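Local coordinates for protein CRISPR-associated endonuclease/helicase Cas3 (Thermus thermophilus HB8, PDB 3SK9) that cuts single-stranded DNA with its metal-dependent N-terminal HD domain, the part in this chain, and carries a helicase domain for CRISPR antiviral defence, at residues 15-20 with 24-29. Sequence-based numbering, arbitrary orientation.
Sequences LWAKSG and HPLLAH
K18 and P25 pair in a single antiparallel beta bridge within the short connection between helix 10-16 and helix 26-43 of the HD nuclease domain. Two nearly straight backbone hydrogen bonds make it, S19 N to H24 O and L26 N to A17 O, both 2.8 Å. A water bridges A17 O and L27 N, 2.9 Å from each, so the carbonyl of A17, just past the end of helix 10-16, holds L26 N directly and L27 N through the water, both in the first turn of the next helix. L15 and L27 lie side by side, their CD2 methyls 3.6 Å apart, while S19 CB rests on L26 CD1 and H29 CB. S19 OG, trans to the backbone N (chi1 180°), lies over one face of the H29 imidazole, 3.5 Å from H29 CG, and is hydrogen-bonded to NZ of K78. H24 turns its ring edge to S19 O, 3.4 Å from H24 CD2. H29 belongs to the divalent-metal site with D75 and D210; here its NE2 hydrogen-bonds D210, so the bridge sits directly beside the metal site. Helix 165-181 covers the leucine pair, with W172 against L15 and L173 against L27.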
# COMPACT_ATOMS: atom_id res chain seq x y z
N LEU A 15 -15.84 4.23 2.60
CA LEU A 15 -15.47 4.85 3.87
C LEU A 15 -15.83 4.01 5.12
O LEU A 15 -15.17 4.10 6.15
CB LEU A 15 -16.04 6.27 3.98
CG LEU A 15 -15.48 7.25 2.90
CD1 LEU A 15 -16.29 8.59 2.74
CD2 LEU A 15 -14.02 7.55 3.14
N TRP A 16 -16.83 3.15 4.99
CA TRP A 16 -17.28 2.31 6.10
C TRP A 16 -16.35 1.15 6.36
O TRP A 16 -16.27 0.67 7.49
CB TRP A 16 -18.71 1.78 5.86
CG TRP A 16 -19.16 0.73 6.85
CD1 TRP A 16 -19.75 0.95 8.09
CD2 TRP A 16 -19.11 -0.70 6.68
NE1 TRP A 16 -20.04 -0.26 8.68
CE2 TRP A 16 -19.65 -1.29 7.85
CE3 TRP A 16 -18.65 -1.54 5.66
CZ2 TRP A 16 -19.75 -2.67 8.02
CZ3 TRP A 16 -18.75 -2.93 5.84
CH2 TRP A 16 -19.30 -3.47 7.01
N ALA A 17 -15.67 0.67 5.32
CA ALA A 17 -14.71 -0.43 5.48
C ALA A 17 -13.70 -0.07 6.55
O ALA A 17 -13.18 1.03 6.53
CB ALA A 17 -14.02 -0.70 4.18
N LYS A 18 -13.47 -0.97 7.50
CA LYS A 18 -12.51 -0.73 8.60
C LYS A 18 -11.16 -1.45 8.46
O LYS A 18 -11.07 -2.49 7.78
CB LYS A 18 -13.13 -1.18 9.93
CG LYS A 18 -14.56 -0.62 10.14
CD LYS A 18 -14.53 0.88 10.27
CE LYS A 18 -15.88 1.44 10.84
NZ LYS A 18 -17.00 0.80 10.13
N SER A 19 -10.13 -0.94 9.14
CA SER A 19 -8.87 -1.69 9.22
C SER A 19 -8.44 -1.77 10.68
O SER A 19 -8.16 -0.76 11.32
CB SER A 19 -7.76 -1.00 8.43
OG SER A 19 -6.55 -1.74 8.53
N GLY A 20 -8.44 -2.98 11.24
CA GLY A 20 -7.79 -3.21 12.51
C GLY A 20 -8.58 -2.77 13.74
O GLY A 20 -8.29 -3.23 14.85
N HIS A 24 -11.16 2.97 12.92
CA HIS A 24 -10.03 3.27 11.99
C HIS A 24 -10.47 2.83 10.59
O HIS A 24 -10.49 1.64 10.28
CB HIS A 24 -8.79 2.50 12.45
CG HIS A 24 -7.51 2.92 11.79
ND1 HIS A 24 -7.11 4.23 11.71
CD2 HIS A 24 -6.50 2.18 11.27
CE1 HIS A 24 -5.92 4.30 11.13
NE2 HIS A 24 -5.53 3.07 10.83
N PRO A 25 -10.91 3.77 9.77
CA PRO A 25 -11.35 3.38 8.44
C PRO A 25 -10.18 2.76 7.63
O PRO A 25 -9.03 3.19 7.81
CB PRO A 25 -11.78 4.72 7.80
CG PRO A 25 -12.24 5.58 8.97
CD PRO A 25 -11.30 5.17 10.12
N LEU A 26 -10.49 1.84 6.73
CA LEU A 26 -9.49 1.26 5.84
C LEU A 26 -8.78 2.40 5.11
O LEU A 26 -7.56 2.37 4.96
CB LEU A 26 -10.15 0.33 4.83
CG LEU A 26 -9.20 -0.34 3.82
CD1 LEU A 26 -8.06 -1.04 4.52
CD2 LEU A 26 -10.03 -1.34 2.99
N LEU A 27 -9.52 3.42 4.65
CA LEU A 27 -8.86 4.48 3.87
C LEU A 27 -7.79 5.21 4.70
O LEU A 27 -6.74 5.62 4.16
CB LEU A 27 -9.89 5.52 3.39
CG LEU A 27 -9.32 6.70 2.62
CD1 LEU A 27 -8.61 6.28 1.32
CD2 LEU A 27 -10.48 7.68 2.34
N ALA A 28 -8.06 5.39 6.00
CA ALA A 28 -7.09 6.01 6.90
C ALA A 28 -5.82 5.16 6.96
O ALA A 28 -4.71 5.69 6.92
CB ALA A 28 -7.67 6.19 8.29
N HIS A 29 -5.98 3.84 7.07
CA HIS A 29 -4.84 2.96 7.12
C HIS A 29 -4.08 3.02 5.80
O HIS A 29 -2.85 3.02 5.78
CB HIS A 29 -5.27 1.53 7.40
CG HIS A 29 -4.12 0.57 7.44
ND1 HIS A 29 -3.15 0.61 8.40
CD2 HIS A 29 -3.76 -0.43 6.59
CE1 HIS A 29 -2.24 -0.32 8.17
NE2 HIS A 29 -2.60 -0.97 7.08
O HOH W 1 -12.42 3.07 4.61